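Local coordinates for protein alpha-L-arabinosidase (Xanthomonas axonopodis pv. citri, PDB 6D25) that probably hydrolyses terminal arabinofuranosyl side chains of arabinoxylans, including internally di-substituted ones, as a trimeric GH51 arabinofuranosidase, at residues G33-D38 with G439-A444; K496-Q501 with V505-P510. All coordinates share one frame; numbering follows the deposited sequence.

Interaction 1: G33-D38 with G439-A444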
loop_
_atom_site.group_PDB
_atom_site.type_symbol
_atom_site.label_atom_id
_atom_site.label_comp_id
_atom_site.label_asym_id
_atom_site.label_seq_id
_atom_site.Cartn_x
_atom_site.Cartn_y
_atom_site.Cartn_z
ATOM N N GLY A 33 29.303 -36.195 -30.571
ATOM C CA GLY A 33 28.902 -35.912 -29.198
ATOM C C GLY A 33 29.213 -37.069 -28.259
ATOM O O GLY A 33 29.582 -38.160 -28.695
ATOM N N THR A 34 29.023 -36.785 -26.971
ATOM C CA THR A 34 29.242 -37.752 -25.918
ATOM C C THR A 34 28.071 -37.690 -24.934
ATOM O O THR A 34 27.703 -36.595 -24.484
ATOM C CB THR A 34 30.573 -37.482 -25.202
ATOM O OG1 THR A 34 31.602 -37.541 -26.186
ATOM C CG2 THR A 34 30.901 -38.519 -24.154
ATOM N N LEU A 35 27.511 -38.854 -24.628
ATOM C CA LEU A 35 26.412 -38.989 -23.672
ATOM C C LEU A 35 26.929 -39.773 -22.463
ATOM O O LEU A 35 27.436 -40.915 -22.609
ATOM C CB LEU A 35 25.258 -39.745 -24.325
ATOM C CG LEU A 35 24.076 -40.071 -23.396
ATOM C CD1 LEU A 35 23.481 -38.813 -22.808
ATOM C CD2 LEU A 35 23.026 -40.923 -24.096
ATOM N N ARG A 36 26.819 -39.170 -21.292
ATOM C CA ARG A 36 27.338 -39.775 -20.057
ATOM C C ARG A 36 26.166 -40.335 -19.234
ATOM O O ARG A 36 25.728 -39.737 -18.300
ATOM C CB ARG A 36 28.156 -38.747 -19.269
ATOM C CG ARG A 36 29.355 -38.165 -20.012
ATOM C CD ARG A 36 30.312 -39.202 -20.553
ATOM N NE ARG A 36 30.853 -40.044 -19.533
ATOM C CZ ARG A 36 32.051 -39.911 -18.988
ATOM N NH1 ARG A 36 32.791 -38.833 -19.281
ATOM N NH2 ARG A 36 32.479 -40.834 -18.129
ATOM N N VAL A 37 25.728 -41.535 -19.578
ATOM C CA VAL A 37 24.703 -42.233 -18.804
ATOM C C VAL A 37 25.277 -42.570 -17.415
ATOM O O VAL A 37 24.550 -42.643 -16.472
ATOM C CB VAL A 37 24.193 -43.491 -19.526
ATOM C CG1 VAL A 37 23.133 -44.235 -18.715
ATOM C CG2 VAL A 37 23.683 -43.162 -20.922
ATOM N N ASP A 38 26.599 -42.703 -17.329
ATOM C CA ASP A 38 27.313 -42.994 -16.097
ATOM C C ASP A 38 27.473 -41.753 -15.212
ATOM O O ASP A 38 28.037 -41.873 -14.138
ATOM C CB ASP A 38 28.704 -43.572 -16.408
ATOM C CG ASP A 38 29.581 -42.711 -17.326
ATOM O OD1 ASP A 38 29.072 -41.834 -18.048
ATOM O OD2 ASP A 38 30.774 -42.965 -17.363
ATOM N N GLY A 439 12.933 -46.054 -16.806
ATOM C CA GLY A 439 14.189 -46.792 -16.785
ATOM C C GLY A 439 14.968 -46.678 -18.092
ATOM O O GLY A 439 16.105 -47.156 -18.170
ATOM N N HIS A 440 14.398 -46.082 -19.125
ATOM C CA HIS A 440 15.052 -45.948 -20.435
ATOM C C HIS A 440 15.753 -44.588 -20.547
ATOM O O HIS A 440 15.317 -43.567 -19.953
ATOM C CB HIS A 440 14.022 -46.114 -21.570
ATOM C CG HIS A 440 13.467 -47.494 -21.661
ATOM N ND1 HIS A 440 14.080 -48.493 -22.415
ATOM C CD2 HIS A 440 12.403 -48.069 -21.061
ATOM C CE1 HIS A 440 13.409 -49.629 -22.272
ATOM N NE2 HIS A 440 12.359 -49.390 -21.455
ATOM N N VAL A 441 16.807 -44.586 -21.344
ATOM C CA VAL A 441 17.494 -43.355 -21.697
ATOM C C VAL A 441 16.834 -42.766 -22.955
ATOM O O VAL A 441 16.562 -43.500 -23.911
ATOM C CB VAL A 441 18.998 -43.576 -21.908
ATOM C CG1 VAL A 441 19.683 -42.376 -22.535
ATOM C CG2 VAL A 441 19.654 -43.989 -20.606
ATOM N N TYR A 442 16.590 -41.455 -22.928
ATOM C CA TYR A 442 16.037 -40.722 -24.049
ATOM C C TYR A 442 16.995 -39.602 -24.461
ATOM O O TYR A 442 17.627 -38.968 -23.599
ATOM C CB TYR A 442 14.685 -40.107 -23.704
ATOM C CG TYR A 442 13.568 -41.101 -23.495
ATOM C CD1 TYR A 442 13.475 -41.824 -22.306
ATOM C CD2 TYR A 442 12.634 -41.343 -24.471
ATOM C CE1 TYR A 442 12.446 -42.736 -22.100
ATOM C CE2 TYR A 442 11.616 -42.258 -24.295
ATOM C CZ TYR A 442 11.522 -42.963 -23.111
ATOM O OH TYR A 442 10.514 -43.871 -22.935
ATOM N N ILE A 443 17.111 -39.398 -25.786
ATOM C CA ILE A 443 17.973 -38.362 -26.352
ATOM C C ILE A 443 17.134 -37.535 -27.317
ATOM O O ILE A 443 16.551 -38.119 -28.243
ATOM C CB ILE A 443 19.174 -38.917 -27.130
ATOM C CG1 ILE A 443 19.968 -39.957 -26.346
ATOM C CG2 ILE A 443 20.019 -37.743 -27.658
ATOM C CD1 ILE A 443 20.943 -40.728 -27.223
ATOM N N ALA A 444 17.077 -36.216 -27.061
ATOM C CA ALA A 444 16.419 -35.272 -27.939
ATOM C C ALA A 444 17.487 -34.581 -28.787
ATOM O O ALA A 444 18.513 -34.154 -28.241
ATOM C CB ALA A 444 15.643 -34.284 -27.130
#

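Interaction 2: K496-Q501 with V505-P510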
loop_
_atom_site.group_PDB
_atom_site.type_symbol
_atom_site.label_atom_id
_atom_site.label_comp_id
_atom_site.label_asym_id
_atom_site.label_seq_id
_atom_site.Cartn_x
_atom_site.Cartn_y
_atom_site.Cartn_z
ATOM N N LYS A 496 13.197 -43.437 -38.456
ATOM C CA LYS A 496 13.948 -44.636 -38.886
ATOM C C LYS A 496 15.430 -44.319 -39.093
ATOM O O LYS A 496 16.129 -45.187 -39.538
ATOM C CB LYS A 496 13.283 -45.204 -40.152
ATOM C CG LYS A 496 11.974 -45.892 -39.805
ATOM C CD LYS A 496 10.861 -45.785 -40.849
ATOM C CE LYS A 496 9.479 -45.951 -40.201
ATOM N NZ LYS A 496 8.392 -45.166 -40.854
ATOM N N GLY A 497 15.899 -43.123 -38.736
ATOM C CA GLY A 497 17.245 -42.704 -39.112
ATOM C C GLY A 497 18.290 -42.811 -37.996
ATOM O O GLY A 497 19.389 -42.297 -38.137
ATOM N N ALA A 498 17.978 -43.501 -36.887
ATOM C CA ALA A 498 18.917 -43.787 -35.836
ATOM C C ALA A 498 19.339 -45.273 -35.865
ATOM O O ALA A 498 18.510 -46.152 -36.073
ATOM C CB ALA A 498 18.299 -43.466 -34.507
ATOM N N ARG A 499 20.617 -45.507 -35.569
ATOM C CA ARG A 499 21.170 -46.846 -35.519
ATOM C C ARG A 499 22.182 -46.892 -34.371
ATOM O O ARG A 499 22.818 -45.871 -34.037
ATOM C CB ARG A 499 21.892 -47.231 -36.814
ATOM C CG ARG A 499 23.102 -46.355 -37.160
ATOM C CD ARG A 499 24.139 -46.938 -38.112
ATOM N NE ARG A 499 25.440 -46.251 -38.134
ATOM C CZ ARG A 499 26.506 -46.563 -37.359
ATOM N NH1 ARG A 499 26.441 -47.550 -36.478
ATOM N NH2 ARG A 499 27.630 -45.875 -37.452
ATOM N N VAL A 500 22.356 -48.105 -33.864
ATOM C CA VAL A 500 23.308 -48.335 -32.824
ATOM C C VAL A 500 24.443 -49.177 -33.405
ATOM O O VAL A 500 24.184 -50.097 -34.132
ATOM C CB VAL A 500 22.610 -49.056 -31.651
ATOM C CG1 VAL A 500 23.495 -50.086 -30.954
ATOM C CG2 VAL A 500 22.001 -48.056 -30.703
ATOM N N GLN A 501 25.669 -48.861 -33.046
ATOM C CA GLN A 501 26.770 -49.762 -33.338
ATOM C C GLN A 501 27.806 -49.609 -32.246
ATOM O O GLN A 501 28.354 -48.522 -32.044
ATOM C CB GLN A 501 27.430 -49.538 -34.688
ATOM C CG GLN A 501 28.366 -50.708 -35.020
ATOM C CD GLN A 501 29.719 -50.680 -34.348
ATOM O OE1 GLN A 501 30.368 -49.627 -34.262
ATOM N NE2 GLN A 501 30.148 -51.840 -33.865
ATOM N N VAL A 505 25.608 -44.151 -31.038
ATOM C CA VAL A 505 24.340 -43.909 -31.686
ATOM C C VAL A 505 24.575 -42.981 -32.890
ATOM O O VAL A 505 25.081 -41.877 -32.740
ATOM C CB VAL A 505 23.298 -43.303 -30.722
ATOM C CG1 VAL A 505 21.981 -43.038 -31.420
ATOM C CG2 VAL A 505 23.009 -44.233 -29.554
ATOM N N ASN A 506 24.234 -43.445 -34.079
ATOM C CA ASN A 506 24.419 -42.650 -35.305
ATOM C C ASN A 506 23.032 -42.204 -35.765
ATOM O O ASN A 506 22.122 -43.031 -35.856
ATOM C CB ASN A 506 25.135 -43.456 -36.408
ATOM C CG ASN A 506 25.287 -42.717 -37.734
ATOM O OD1 ASN A 506 26.235 -41.930 -37.882
ATOM N ND2 ASN A 506 24.429 -43.017 -38.727
ATOM N N VAL A 507 22.892 -40.915 -36.052
ATOM C CA VAL A 507 21.599 -40.348 -36.404
ATOM C C VAL A 507 21.733 -39.567 -37.721
ATOM O O VAL A 507 22.520 -38.634 -37.811
ATOM C CB VAL A 507 21.096 -39.423 -35.293
ATOM C CG1 VAL A 507 19.676 -38.939 -35.585
ATOM C CG2 VAL A 507 21.149 -40.069 -33.922
ATOM N N ALA A 508 20.943 -39.932 -38.705
ATOM C CA ALA A 508 20.727 -39.111 -39.910
ATOM C C ALA A 508 19.563 -38.153 -39.618
ATOM O O ALA A 508 18.389 -38.541 -39.571
ATOM C CB ALA A 508 20.474 -39.998 -41.116
ATOM N N LEU A 509 19.917 -36.912 -39.323
ATOM C CA LEU A 509 18.972 -35.925 -38.773
ATOM C C LEU A 509 18.564 -34.950 -39.882
ATOM O O LEU A 509 19.404 -34.149 -40.352
ATOM C CB LEU A 509 19.686 -35.191 -37.639
ATOM C CG LEU A 509 18.801 -34.303 -36.788
ATOM C CD1 LEU A 509 17.652 -35.096 -36.167
ATOM C CD2 LEU A 509 19.613 -33.606 -35.696
ATOM N N PRO A 510 17.315 -35.025 -40.341
ATOM C CA PRO A 510 16.924 -34.121 -41.432
ATOM C C PRO A 510 16.948 -32.645 -41.008
ATOM O O PRO A 510 16.897 -32.308 -39.802
ATOM C CB PRO A 510 15.472 -34.527 -41.796
ATOM C CG PRO A 510 15.358 -35.949 -41.282
ATOM C CD PRO A 510 16.211 -35.926 -40.021
HETATM O O HOH W 1 21.561 -43.785 -39.099
#

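Interaction 1: G33-D38 with G439-A444
Leu35 and Val37 face Ile443 and Val441 across backbones too far apart for strand pairing, with CA atoms 8.9 Å apart for Leu35 and Ile443 and 7.8 Å for Val37 and Val441. The two segments line the interior of the C-terminal beta-domain, a sandwich-like fold in GH51 enzymes, to which strand 29-36 from the start of the chain contributes. Contact is wholly apolar. Leu35 and Ile443 reach toward each other tip to tip: CD2 of Leu35 lies 3.8 Å from CD1 of Ile443 and 3.9 Å from its CG1. With CG trans to the backbone N (chi1 175°) and CD2 anti to CA, Leu35 is stretched out to that methyl. The same CD2 methyl also meets CG1 of Val441 at 4.0 Å, so that it bridges two residues of the facing strand. Leu410 and Leu412 of strand 407-421 add to this core, and Leu519 packs on Val441.

At the end of strand 29-36 the chain turns, and a salt bridge ties Arg36 to Asp38 on the side directed away from the core. Arg36 grips the carboxylate side-on, NE to OD1 and NH2 to OD2 of Asp38, the latter bond nearly straight at 175°. Val37, between them, points inward, and its two methyls straddle one branch of Val441: CG1 and CG2 of Val37 stand 4.0 and 4.1 Å from Val441 CG2.

Interaction 2: K496-Q501 with V505-P510
Ala498 to Val500 run antiparallel to Val505 to Val507, the N-to-C directions of strands 498-501 and 505-509 lying 158° apart and three backbone hydrogen bonds joining the segments. Arg499 and Asn506 form the hydrogen-bonded pair. The N-H of Arg499 reaches Asn506 O at 2.9 Å, and the N-H of Asn506 returns to Arg499 O at 2.8 Å, the second bond being the straighter (167° at hydrogen). Further along, Ala508 N donates to Gly497 O, which also accepts a hydrogen from a water 2.8 Å away. That water in turn accepts from Asn506 ND2 at 3.0 Å, linking the amide side chain to the opposite backbone. CA-H...O contacts from Val507, Ala498 and Val505 add to the bonds at the carbonyl oxygens of Gly497, Asn506 and Arg499, respectively.

On the face carrying Arg499 and Asn506, the guanidinium lies over Asn506 CB, which sits 3.1 Å from its plane near the rim, with NE 3.3 Å from that CB. Here Arg499 CG sits between the backbone N and the carbonyl carbon, and the extended chain beyond carries the group across its neighbour. Guanidinium and amide planes differ by 27°; NE and ND2 are both donors, and the contact is one of packing.

The other face holds Ala498, Val500, Val505 and Val507. Val500 and Val505 touch through their CG2 methyls, while Leu517 and Leu519 of strand 513-519 pack against this apolar face. One polar, water-linked face and one apolar face make this an amphipathic beta hairpin at the surface of the C-terminal beta-domain.

How the interactions relate
Interactions 1 and 2 lie on the same side of the chain's centre, their own centres 14 Å apart and their nearest atoms about 5 Å apart without touching. They come in series, 33-38 with 439-444 closing before 496-501 with 505-510 opens. The strands of both belong to one curled, mixed beta sheet, interaction 1 spanning its interior. Strand 454-461 connects them directly, pairing in parallel with strand 29-36 and antiparallel with strand 504-509; strand 513-519 pairs with 441-447 and packs against the hairpin's apolar side chains. Pairing with 407-421 and 454-461 builds the early strand 29-36 into a domain of mainly late sequence, whereas interaction 2 is a local hairpin at its surface.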